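Local coordinates for protein glycoside hydrolase, family 11\:clostridium cellulosome enzyme, dockerin type i\:polysaccharide (Clostridium thermocellum, PDB 2C71) that removes acetyl groups from acetylated xylan as a metal-dependent family 4 carbohydrate esterase, probably taking part in plant cell-wall breakdown, at residues F36-Q41 and A49-M54; D77-S82 and S109-N114; A140-G145 and I152-V157; L188-L191 and P195-P198. All coordinates share one frame; numbering follows the deposited sequence.

How the interactions relate
Interactions 1 and 3 lie in the interior. Each lays a helix against a strand of the same parallel sheet, and they sit on opposite sides of the chain's centre. They touch where Phe36 of interaction 1 packs on Asp156 of interaction 3. Interaction 2 is farther out, about 19 Å from that centre. It joins two helices through buried aliphatic groups, with polar residues around them. Interaction 4 is only partly buried and ties the C-terminal tail to helix 185-192. The contacts are mainly apolar, and no polar pair bonds across any of them. Interactions 1 and 4 add a phenylalanine ring, met by a methionine in one and, exceptionally, by the Pro195 carbonyl in the other.

Interaction 1. Residues F36-Q41 and A49-M54; sequences FMVVGQ and AIIRRM
Phe36 has its ring anti to the carbonyl carbon (chi1 -66°), which sends it from strand 35-38 toward the helix. Met54 starts the same way (chi1 -67°) and then runs extended, with chi3 at -178°. This straight chain carries its sulfur and methyl to the ring.

The methyl does the closest touching. Met54 CE lies 3.7 Å from Phe36 CG. It sits over one face of the ring, 4.1 Å from the ring centroid, a CH-pi contact. Met54 SD is 4.4 Å from the same centroid and approaches obliquely, as a Met-aromatic contact. The sulfur also lies 3.8 Å from Phe36 CB. The methyl thus lies over the ring near CG, and the sulfur comes in obliquely beside CB and CG.

A second, lighter contact lies further along. Val38 CG1 meets Ile51 CD1 at 4.0 Å, methyl against methyl. The ethyl branch of Ile51 bends toward the strand to make it. All four side chains are buried.

The contact belongs to the beta-alpha-beta unit made of strand 35-38, helix 45-56 and strand 60-63. Ile61 of the last strand touches Val38, Ile51 and Met54, so it borders the Val38-Ile51 pair and Met54. Helix 17-30 reaches Met54 through Thr20. Helix 76-94 packs on Val38 through Ile90 and on Ile51 through Tyr93 and Ala94.

Interaction 2. Residues D77-S82 and S109-N114; sequences DQIRKS and SPTLFN
Ile79 faces Leu112 and Thr111, and it is the one residue of 77-82 that touches the other helix. At CB the side chain divides. On one branch, Ile79 CG2 meets Leu112 CD1 at 3.8 Å. The other branch begins with Ile79 CG1, which lies 3.9 Å from that same Leu112 CD1. At the tip, Ile79 CD1 is also 3.9 Å from Leu112 CD1. The tip reaches Thr111 as well, with Ile79 CD1 to Thr111 CG2 at 4.0 Å. One leucine methyl is thus held against both branches of the isoleucine.

In Leu112, chi1 (-172°) sets CG opposite the backbone N, and chi2 (61°) then turns CD1 to Ile79. Thr111 presents its methyl and not its hydroxyl. The contact is therefore purely aliphatic. Leu112 and Ile79 are buried, while Thr111 lies at the margin.

A polar bond caps the shorter helix. Ser109 is the N-cap of helix 110-115, and its OG accepts from Leu112 N, with Ser109 OG to Leu112 N at 3.0 Å and an N-H...O angle of 161°.

The pairing brings the early part of helix 76-94 against the short helix 110-115. Val116, just beyond the short helix, also touches Ile79. Ser109 OG bonds Ala72 O as well, in the segment leading to helix 76-94. On the far flank, the ring of Phe113 stacks on Phe120 of strand 119-120.

Interaction 3. Residues A140-G145 and I152-V157; sequences AAVING and ILLHDV
Val142 carries the helix side of this contact, facing Ile152 and Leu154 of the strand. Ala140 comes first and acts within the helix. Its carbonyl oxygen accepts two N-H groups of Asn144. The side-chain bond, Asn144 ND2 to Ala140 O, is 2.8 Å long. The backbone bond, Asn144 N to Ala140 O, is 3.1 Å. The two donors come from opposite faces of the carbonyl plane, so this oxygen is gripped from both sides. The side-chain bond probably limits the rotation of the Asn144 amide.

Val142 follows, pointing toward the strand. Its CG1 stands opposite the backbone N (chi1 172°), and Val142 CG1 meets Ile152 CD1 at 3.8 Å. Ile152 CG2 lies 4.0 Å from both Val142 CG1 and Val142 CG2. The valine fork therefore straddles this one methyl, Ile152 CG2, and the two side chains cross at about a right angle. Val142 CG2 also approaches Leu154 CD2 at 4.2 Å, a looser contact. Leu154 gets there by the end of its side chain.

Ile143 points the other way and packs on Ile170 and Thr174 of helix 164-177. That helix also reaches Val142, through Ile171. In Gly145 the backbone N bonds Val142 O at 3.1 Å.

Strand 151-155 runs parallel beside strand 6-12, with backbone bonds to Ala8, Thr10 and Asp12. The contact is that of a helix laid on a parallel strand, as in the beta/alpha barrel-like NodB fold of polysaccharide deacetylases.

Interaction 4. Residues L188-L191 and P195-P198; sequences LFTL and PIDP
Apolar contact between Phe189 and Ile196 is the main link here. The closest pair is Phe189 CB and Ile196 CG1 at 3.5 Å. Ile196 CG1 is also 3.8 Å from Phe189 CG, so it bears on the root of the ring, which it approaches obliquely. The end of the isoleucine turns to the helix side, where Ile196 CD1 lies 4.0 Å from Phe189 CB. Ile196 CD1 also comes within 4.3 Å of Thr190 OG1, a marginal contact, while that hydroxyl is bonded to Thr186 O.

A polar atom meets the aromatic edge. Pro195 O lies near the ring plane, 3.7 Å from Phe189 CD2. The carbonyl thus faces ring hydrogens and not the pi cloud.

Backbone shape contributes too. Ile196 is the centre of an inverse gamma turn (phi -87°, psi 90°), a tight bend in the tail where it passes the helix.

The contact lays the tail that follows helix 185-192 back against that helix. Tyr204 meets the Phe189 ring edge-to-face, and Phe100 of strand 100-101 also packs on it. Val119 of strand 119-120 touches both Phe189 and Ile196, while Leu188 turns to Leu6 and Ala8 of strand 6-12.

Interaction 1. Residues F36-Q41 and A49-M54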
loop_
_atom_site.group_PDB
_atom_site.type_symbol
_atom_site.label_atom_id
_atom_site.label_comp_id
_atom_site.label_asym_id
_atom_site.label_seq_id
_atom_site.Cartn_x
_atom_site.Cartn_y
_atom_site.Cartn_z
ATOM N N PHE A 36 1.555 -0.082 -3.950
ATOM C CA PHE A 36 0.521 0.976 -3.929
ATOM C C PHE A 36 -0.843 0.324 -3.802
ATOM O O PHE A 36 -1.217 -0.480 -4.657
ATOM C CB PHE A 36 0.602 1.828 -5.195
ATOM C CG PHE A 36 1.864 2.625 -5.283
ATOM C CD1 PHE A 36 3.050 2.075 -5.773
ATOM C CD2 PHE A 36 1.898 3.938 -4.803
ATOM C CE1 PHE A 36 4.206 2.820 -5.756
ATOM C CE2 PHE A 36 3.070 4.671 -4.811
ATOM C CZ PHE A 36 4.220 4.088 -5.305
ATOM N N MET A 37 -1.568 0.672 -2.757
ATOM C CA MET A 37 -2.935 0.174 -2.500
ATOM C C MET A 37 -3.870 1.261 -3.016
ATOM O O MET A 37 -4.001 2.333 -2.404
ATOM C CB MET A 37 -3.150 -0.130 -1.009
ATOM C CG MET A 37 -2.093 -1.018 -0.406
ATOM S SD MET A 37 -1.799 -2.626 -1.169
ATOM C CE MET A 37 -3.247 -3.503 -0.548
ATOM N N VAL A 38 -4.437 1.008 -4.185
ATOM C CA VAL A 38 -5.136 2.062 -4.953
ATOM C C VAL A 38 -6.636 1.988 -4.785
ATOM O O VAL A 38 -7.245 0.951 -4.472
ATOM C CB VAL A 38 -4.750 2.016 -6.448
ATOM C CG1 VAL A 38 -3.247 2.219 -6.621
ATOM C CG2 VAL A 38 -5.229 0.775 -7.132
ATOM N N VAL A 39 -7.248 3.136 -4.981
ATOM C CA VAL A 39 -8.694 3.346 -4.816
ATOM C C VAL A 39 -9.315 3.407 -6.207
ATOM O O VAL A 39 -8.932 4.218 -7.069
ATOM C CB VAL A 39 -8.946 4.633 -4.000
ATOM C CG1 VAL A 39 -10.439 4.947 -3.921
ATOM C CG2 VAL A 39 -8.353 4.465 -2.616
ATOM N N GLY A 40 -10.289 2.522 -6.452
ATOM C CA GLY A 40 -10.825 2.339 -7.786
ATOM C C GLY A 40 -11.369 3.595 -8.457
ATOM O O GLY A 40 -11.159 3.808 -9.658
ATOM N N GLN A 41 -12.056 4.438 -7.701
ATOM C CA GLN A 41 -12.558 5.768 -8.181
ATOM C C GLN A 41 -11.540 6.598 -8.827
ATOM O O GLN A 41 -11.893 7.479 -9.633
ATOM C CB GLN A 41 -13.192 6.628 -7.064
ATOM C CG GLN A 41 -14.626 6.218 -6.833
ATOM C CD GLN A 41 -15.269 6.843 -5.588
ATOM O OE1 GLN A 41 -14.592 7.223 -4.651
ATOM N NE2 GLN A 41 -16.609 6.978 -5.617
ATOM N N ALA A 49 -1.444 6.107 -17.148
ATOM C CA ALA A 49 0.011 6.075 -17.336
ATOM C C ALA A 49 0.761 5.957 -16.019
ATOM O O ALA A 49 1.793 5.280 -15.951
ATOM C CB ALA A 49 0.503 7.287 -18.105
ATOM N N ILE A 50 0.286 6.621 -14.962
ATOM C CA ILE A 50 0.985 6.546 -13.692
ATOM C C ILE A 50 0.803 5.191 -13.031
ATOM O O ILE A 50 1.698 4.651 -12.400
ATOM C CB ILE A 50 0.670 7.721 -12.752
ATOM C CG1 ILE A 50 1.774 7.851 -11.725
ATOM C CG2 ILE A 50 -0.707 7.646 -12.164
ATOM C CD1 ILE A 50 1.763 9.148 -10.945
ATOM N N ILE A 51 -0.376 4.602 -13.198
ATOM C CA ILE A 51 -0.623 3.202 -12.758
ATOM C C ILE A 51 0.344 2.277 -13.483
ATOM O O ILE A 51 0.973 1.404 -12.871
ATOM C CB ILE A 51 -2.117 2.857 -13.011
ATOM C CG1 ILE A 51 -2.998 3.509 -11.946
ATOM C CG2 ILE A 51 -2.369 1.381 -13.130
ATOM C CD1 ILE A 51 -2.955 2.833 -10.578
ATOM N N ARG A 52 0.495 2.456 -14.801
ATOM C CA ARG A 52 1.387 1.602 -15.564
ATOM C C ARG A 52 2.839 1.858 -15.170
ATOM O O ARG A 52 3.646 0.906 -15.135
ATOM C CB ARG A 52 1.088 1.769 -17.074
ATOM C CG ARG A 52 1.758 0.761 -18.003
ATOM C CD ARG A 52 1.441 -0.689 -17.737
ATOM N NE ARG A 52 0.183 -1.197 -18.285
ATOM C CZ ARG A 52 0.057 -2.315 -19.032
ATOM N NH1 ARG A 52 1.098 -3.061 -19.398
ATOM N NH2 ARG A 52 -1.133 -2.746 -19.367
ATOM N N ARG A 53 3.189 3.114 -14.890
ATOM C CA ARG A 53 4.520 3.424 -14.405
ATOM C C ARG A 53 4.864 2.606 -13.172
ATOM O O ARG A 53 6.021 2.173 -13.002
ATOM C CB ARG A 53 4.623 4.928 -14.073
ATOM C CG ARG A 53 5.967 5.363 -13.515
ATOM C CD ARG A 53 6.048 6.850 -13.294
ATOM N NE ARG A 53 7.271 7.176 -12.570
ATOM C CZ ARG A 53 7.562 8.366 -12.062
ATOM N NH1 ARG A 53 6.689 9.352 -12.067
ATOM N NH2 ARG A 53 8.736 8.545 -11.441
ATOM N N MET A 54 3.887 2.380 -12.277
ATOM C CA MET A 54 4.145 1.552 -11.095
ATOM C C MET A 54 4.668 0.196 -11.510
ATOM O O MET A 54 5.730 -0.263 -11.064
ATOM C CB MET A 54 2.868 1.403 -10.271
ATOM C CG MET A 54 2.399 2.706 -9.644
ATOM S SD MET A 54 0.765 2.478 -8.920
ATOM C CE MET A 54 0.506 4.167 -8.348
#

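Interaction 2. Residues D77-S82 and S109-N114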
loop_
_atom_site.group_PDB
_atom_site.type_symbol
_atom_site.label_atom_id
_atom_site.label_comp_id
_atom_site.label_asym_id
_atom_site.label_seq_id
_atom_site.Cartn_x
_atom_site.Cartn_y
_atom_site.Cartn_z
ATOM N N ASP A 77 -23.016 -7.967 -1.194
ATOM C CA ASP A 77 -23.103 -7.393 -2.520
ATOM C C ASP A 77 -22.288 -6.085 -2.628
ATOM O O ASP A 77 -21.613 -5.814 -3.629
ATOM C CB ASP A 77 -24.546 -7.113 -2.918
ATOM C CG ASP A 77 -25.324 -8.333 -3.300
ATOM O OD1 ASP A 77 -24.737 -9.423 -3.452
ATOM O OD2 ASP A 77 -26.576 -8.184 -3.452
ATOM N N GLN A 78 -22.384 -5.228 -1.613
ATOM C CA GLN A 78 -21.630 -3.960 -1.619
ATOM C C GLN A 78 -20.139 -4.204 -1.633
ATOM O O GLN A 78 -19.368 -3.559 -2.375
ATOM C CB GLN A 78 -22.000 -3.134 -0.403
ATOM C CG GLN A 78 -23.405 -2.531 -0.490
ATOM C CD GLN A 78 -23.878 -1.895 0.784
ATOM O OE1 GLN A 78 -23.551 -2.332 1.883
ATOM N NE2 GLN A 78 -24.748 -0.885 0.678
ATOM N N ILE A 79 -19.686 -5.159 -0.823
ATOM C CA ILE A 79 -18.281 -5.494 -0.749
ATOM C C ILE A 79 -17.770 -6.004 -2.086
ATOM O O ILE A 79 -16.744 -5.586 -2.618
ATOM C CB ILE A 79 -18.036 -6.532 0.355
ATOM C CG1 ILE A 79 -18.288 -5.918 1.733
ATOM C CG2 ILE A 79 -16.608 -7.125 0.274
ATOM C CD1 ILE A 79 -18.547 -6.930 2.856
ATOM N N ARG A 80 -18.482 -6.986 -2.636
ATOM C CA ARG A 80 -18.155 -7.626 -3.886
ATOM C C ARG A 80 -17.960 -6.651 -5.030
ATOM O O ARG A 80 -17.077 -6.754 -5.898
ATOM C CB ARG A 80 -19.224 -8.664 -4.340
ATOM C CG ARG A 80 -19.048 -10.036 -3.692
ATOM C CD ARG A 80 -19.991 -11.175 -4.298
ATOM N NE ARG A 80 -21.396 -10.768 -4.496
ATOM C CZ ARG A 80 -21.842 -10.081 -5.559
ATOM N NH1 ARG A 80 -21.026 -9.722 -6.545
ATOM N NH2 ARG A 80 -23.101 -9.722 -5.629
ATOM N N LYS A 81 -18.911 -5.726 -5.096
ATOM C CA LYS A 81 -18.888 -4.717 -6.148
ATOM C C LYS A 81 -17.681 -3.816 -6.015
ATOM O O LYS A 81 -16.999 -3.494 -6.995
ATOM C CB LYS A 81 -20.186 -3.906 -6.157
ATOM C CG LYS A 81 -20.195 -2.807 -7.169
ATOM C CD LYS A 81 -21.511 -2.090 -7.238
ATOM C CE LYS A 81 -21.464 -0.945 -8.237
ATOM N NZ LYS A 81 -20.998 -1.324 -9.616
ATOM N N SER A 82 -17.454 -3.328 -4.799
ATOM C CA SER A 82 -16.335 -2.412 -4.568
ATOM C C SER A 82 -15.008 -3.052 -4.955
ATOM O O SER A 82 -14.152 -2.442 -5.616
ATOM C CB SER A 82 -16.346 -2.004 -3.118
ATOM O OG SER A 82 -15.289 -1.145 -2.796
ATOM N N SER A 109 -14.470 -7.051 9.541
ATOM C CA SER A 109 -15.541 -7.828 10.162
ATOM C C SER A 109 -15.438 -9.211 9.575
ATOM O O SER A 109 -14.845 -9.386 8.523
ATOM C CB SER A 109 -16.931 -7.236 9.876
ATOM O OG SER A 109 -17.167 -7.292 8.472
ATOM N N PRO A 110 -16.127 -10.190 10.192
ATOM C CA PRO A 110 -16.237 -11.521 9.561
ATOM C C PRO A 110 -16.802 -11.443 8.164
ATOM O O PRO A 110 -16.330 -12.124 7.273
ATOM C CB PRO A 110 -17.125 -12.289 10.525
ATOM C CG PRO A 110 -16.773 -11.694 11.835
ATOM C CD PRO A 110 -16.670 -10.212 11.564
ATOM N N THR A 111 -17.823 -10.603 7.967
ATOM C CA THR A 111 -18.420 -10.465 6.647
ATOM C C THR A 111 -17.420 -9.951 5.622
ATOM O O THR A 111 -17.386 -10.407 4.483
ATOM C CB THR A 111 -19.686 -9.580 6.734
ATOM O OG1 THR A 111 -20.618 -10.187 7.634
ATOM C CG2 THR A 111 -20.349 -9.407 5.387
ATOM N N LEU A 112 -16.617 -8.969 6.007
ATOM C CA LEU A 112 -15.600 -8.451 5.079
ATOM C C LEU A 112 -14.611 -9.552 4.710
ATOM O O LEU A 112 -14.309 -9.786 3.528
ATOM C CB LEU A 112 -14.943 -7.196 5.639
ATOM C CG LEU A 112 -14.012 -6.454 4.675
ATOM C CD1 LEU A 112 -14.778 -5.971 3.438
ATOM C CD2 LEU A 112 -13.324 -5.317 5.411
ATOM N N PHE A 113 -14.064 -10.235 5.724
ATOM C CA PHE A 113 -13.139 -11.326 5.470
ATOM C C PHE A 113 -13.752 -12.377 4.578
ATOM O O PHE A 113 -13.103 -12.919 3.695
ATOM C CB PHE A 113 -12.683 -11.991 6.776
ATOM C CG PHE A 113 -11.513 -11.302 7.426
ATOM C CD1 PHE A 113 -10.233 -11.310 6.796
ATOM C CD2 PHE A 113 -11.630 -10.681 8.648
ATOM C CE1 PHE A 113 -9.174 -10.723 7.421
ATOM C CE2 PHE A 113 -10.542 -10.110 9.269
ATOM C CZ PHE A 113 -9.292 -10.139 8.627
ATOM N N ASN A 114 -15.046 -12.706 4.773
ATOM C CA ASN A 114 -15.761 -13.762 4.033
ATOM C C ASN A 114 -15.957 -13.433 2.591
ATOM O O ASN A 114 -16.223 -14.327 1.792
ATOM C CB ASN A 114 -17.155 -14.074 4.599
ATOM C CG ASN A 114 -17.612 -15.469 4.282
ATOM O OD1 ASN A 114 -16.842 -16.409 4.386
ATOM N ND2 ASN A 114 -18.857 -15.599 3.853
#

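Interaction 3. Residues A140-G145 and I152-V157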
loop_
_atom_site.group_PDB
_atom_site.type_symbol
_atom_site.label_atom_id
_atom_site.label_comp_id
_atom_site.label_asym_id
_atom_site.label_seq_id
_atom_site.Cartn_x
_atom_site.Cartn_y
_atom_site.Cartn_z
ATOM N N ALA A 140 10.845 9.430 11.607
ATOM C CA ALA A 140 11.174 8.902 12.930
ATOM C C ALA A 140 10.178 7.824 13.334
ATOM O O ALA A 140 10.551 6.809 13.949
ATOM C CB ALA A 140 11.265 10.017 13.943
ATOM N N ALA A 141 8.912 8.041 12.995
ATOM C CA ALA A 141 7.852 7.102 13.349
ATOM C C ALA A 141 8.067 5.752 12.673
ATOM O O ALA A 141 7.876 4.703 13.287
ATOM C CB ALA A 141 6.492 7.674 12.977
ATOM N N VAL A 142 8.464 5.788 11.405
ATOM C CA VAL A 142 8.745 4.569 10.657
ATOM C C VAL A 142 10.003 3.880 11.173
ATOM O O VAL A 142 9.985 2.690 11.490
ATOM C CB VAL A 142 8.907 4.854 9.152
ATOM C CG1 VAL A 142 9.397 3.610 8.426
ATOM C CG2 VAL A 142 7.594 5.342 8.560
ATOM N N ILE A 143 11.094 4.635 11.257
ATOM C CA ILE A 143 12.422 4.051 11.565
ATOM C C ILE A 143 12.442 3.411 12.940
ATOM O O ILE A 143 13.075 2.367 13.122
ATOM C CB ILE A 143 13.481 5.116 11.412
ATOM C CG1 ILE A 143 13.655 5.509 9.939
ATOM C CG2 ILE A 143 14.782 4.757 12.186
ATOM C CD1 ILE A 143 14.339 6.829 9.773
ATOM N N ASN A 144 11.784 4.004 13.915
ATOM C CA ASN A 144 11.768 3.448 15.257
ATOM C C ASN A 144 10.813 2.298 15.446
ATOM O O ASN A 144 10.956 1.585 16.408
ATOM C CB ASN A 144 11.615 4.603 16.282
ATOM C CG ASN A 144 12.826 5.531 16.289
ATOM O OD1 ASN A 144 13.935 5.137 16.787
ATOM N ND2 ASN A 144 12.675 6.728 15.795
ATOM N N GLY A 145 9.875 2.076 14.535
ATOM C CA GLY A 145 8.894 1.019 14.618
ATOM C C GLY A 145 9.213 -0.214 13.814
ATOM O O GLY A 145 8.668 -1.261 14.100
ATOM N N ILE A 152 5.016 -1.368 6.186
ATOM C CA ILE A 152 4.935 0.057 6.550
ATOM C C ILE A 152 3.771 0.668 5.785
ATOM O O ILE A 152 3.739 0.601 4.549
ATOM C CB ILE A 152 6.221 0.789 6.135
ATOM C CG1 ILE A 152 7.487 0.169 6.763
ATOM C CG2 ILE A 152 6.101 2.268 6.499
ATOM C CD1 ILE A 152 8.747 0.614 6.118
ATOM N N LEU A 153 2.804 1.235 6.494
ATOM C CA LEU A 153 1.603 1.863 5.929
ATOM C C LEU A 153 1.834 3.386 5.898
ATOM O O LEU A 153 1.827 4.054 6.946
ATOM C CB LEU A 153 0.385 1.494 6.720
ATOM C CG LEU A 153 -0.979 1.912 6.130
ATOM C CD1 LEU A 153 -2.087 1.246 6.947
ATOM C CD2 LEU A 153 -1.220 3.400 6.031
ATOM N N LEU A 154 2.070 3.935 4.700
ATOM C CA LEU A 154 2.104 5.352 4.415
ATOM C C LEU A 154 1.009 5.688 3.409
ATOM O O LEU A 154 0.337 4.815 2.882
ATOM C CB LEU A 154 3.504 5.765 3.898
ATOM C CG LEU A 154 4.624 5.618 4.908
ATOM C CD1 LEU A 154 5.983 5.835 4.212
ATOM C CD2 LEU A 154 4.447 6.633 6.085
ATOM N N HIS A 155 0.846 6.984 3.141
ATOM C CA HIS A 155 -0.113 7.455 2.129
ATOM C C HIS A 155 0.664 8.189 1.052
ATOM O O HIS A 155 1.430 9.124 1.347
ATOM C CB HIS A 155 -1.109 8.447 2.757
ATOM C CG HIS A 155 -1.992 7.809 3.786
ATOM N ND1 HIS A 155 -1.568 7.494 5.059
ATOM C CD2 HIS A 155 -3.269 7.362 3.695
ATOM C CE1 HIS A 155 -2.551 6.886 5.705
ATOM N NE2 HIS A 155 -3.593 6.786 4.896
ATOM N N ASP A 156 0.426 7.845 -0.216
ATOM C CA ASP A 156 0.957 8.714 -1.287
ATOM C C ASP A 156 0.086 9.921 -1.457
ATOM O O ASP A 156 0.575 10.973 -1.906
ATOM C CB ASP A 156 1.276 8.018 -2.591
ATOM C CG ASP A 156 0.141 7.189 -3.149
ATOM O OD1 ASP A 156 -0.517 6.460 -2.381
ATOM O OD2 ASP A 156 0.021 7.202 -4.419
ATOM N N VAL A 157 -1.206 9.839 -1.139
ATOM C CA VAL A 157 -2.143 10.901 -1.404
ATOM C C VAL A 157 -2.898 11.240 -0.109
ATOM O O VAL A 157 -3.528 10.375 0.496
ATOM C CB VAL A 157 -3.146 10.458 -2.509
ATOM C CG1 VAL A 157 -4.075 11.618 -2.856
ATOM C CG2 VAL A 157 -2.382 10.025 -3.779
#

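Interaction 4. Residues L188-L191 and P195-P198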
loop_
_atom_site.group_PDB
_atom_site.type_symbol
_atom_site.label_atom_id
_atom_site.label_comp_id
_atom_site.label_asym_id
_atom_site.label_seq_id
_atom_site.Cartn_x
_atom_site.Cartn_y
_atom_site.Cartn_z
ATOM N N LEU A 188 7.934 -9.944 -0.245
ATOM C CA LEU A 188 8.080 -10.180 1.184
ATOM C C LEU A 188 7.592 -11.583 1.560
ATOM O O LEU A 188 8.277 -12.335 2.246
ATOM C CB LEU A 188 7.305 -9.113 1.957
ATOM C CG LEU A 188 7.361 -9.247 3.468
ATOM C CD1 LEU A 188 8.812 -9.221 3.978
ATOM C CD2 LEU A 188 6.515 -8.142 4.176
ATOM N N PHE A 189 6.393 -11.934 1.120
ATOM C CA PHE A 189 5.862 -13.270 1.376
ATOM C C PHE A 189 6.789 -14.333 0.786
ATOM O O PHE A 189 7.150 -15.312 1.434
ATOM C CB PHE A 189 4.466 -13.430 0.813
ATOM C CG PHE A 189 3.366 -12.885 1.738
ATOM C CD1 PHE A 189 3.209 -11.527 1.942
ATOM C CD2 PHE A 189 2.520 -13.758 2.374
ATOM C CE1 PHE A 189 2.152 -11.076 2.802
ATOM C CE2 PHE A 189 1.495 -13.330 3.185
ATOM C CZ PHE A 189 1.346 -12.002 3.405
ATOM N N THR A 190 7.141 -14.176 -0.484
ATOM C CA THR A 190 7.903 -15.212 -1.215
ATOM C C THR A 190 9.271 -15.436 -0.537
ATOM O O THR A 190 9.691 -16.573 -0.329
ATOM C CB THR A 190 8.011 -14.810 -2.669
ATOM O OG1 THR A 190 6.723 -14.632 -3.280
ATOM C CG2 THR A 190 8.720 -15.852 -3.478
ATOM N N LEU A 191 9.968 -14.360 -0.240
ATOM C CA LEU A 191 11.315 -14.477 0.307
ATOM C C LEU A 191 11.320 -15.037 1.708
ATOM O O LEU A 191 12.338 -15.598 2.178
ATOM C CB LEU A 191 12.025 -13.106 0.310
ATOM C CG LEU A 191 12.358 -12.571 -1.060
ATOM C CD1 LEU A 191 12.627 -11.061 -0.984
ATOM C CD2 LEU A 191 13.570 -13.277 -1.664
ATOM N N PRO A 195 3.186 -18.738 1.984
ATOM C CA PRO A 195 2.286 -18.727 0.825
ATOM C C PRO A 195 1.382 -17.503 0.862
ATOM O O PRO A 195 0.922 -17.097 1.938
ATOM C CB PRO A 195 1.455 -20.015 1.006
ATOM C CG PRO A 195 2.395 -20.907 1.778
ATOM C CD PRO A 195 3.087 -20.000 2.746
ATOM N N ILE A 196 1.105 -16.944 -0.296
ATOM C CA ILE A 196 0.182 -15.819 -0.443
ATOM C C ILE A 196 -1.205 -16.450 -0.606
ATOM O O ILE A 196 -1.626 -16.813 -1.705
ATOM C CB ILE A 196 0.554 -14.913 -1.618
ATOM C CG1 ILE A 196 1.988 -14.402 -1.450
ATOM C CG2 ILE A 196 -0.421 -13.745 -1.694
ATOM C CD1 ILE A 196 2.546 -13.745 -2.669
ATOM N N ASP A 197 -1.867 -16.661 0.522
ATOM C CA ASP A 197 -3.027 -17.524 0.612
ATOM C C ASP A 197 -4.232 -16.755 1.153
ATOM O O ASP A 197 -4.333 -16.523 2.368
ATOM C CB ASP A 197 -2.725 -18.713 1.533
ATOM C CG ASP A 197 -3.878 -19.689 1.639
ATOM O OD1 ASP A 197 -4.964 -19.468 1.030
ATOM O OD2 ASP A 197 -3.681 -20.737 2.333
ATOM N N PRO A 198 -5.173 -16.366 0.277
ATOM C CA PRO A 198 -6.314 -15.586 0.682
ATOM C C PRO A 198 -7.321 -16.338 1.537
ATOM O O PRO A 198 -8.263 -15.737 1.998
ATOM C CB PRO A 198 -6.843 -15.062 -0.696
ATOM C CG PRO A 198 -6.485 -16.170 -1.578
ATOM C CD PRO A 198 -5.156 -16.576 -1.175
#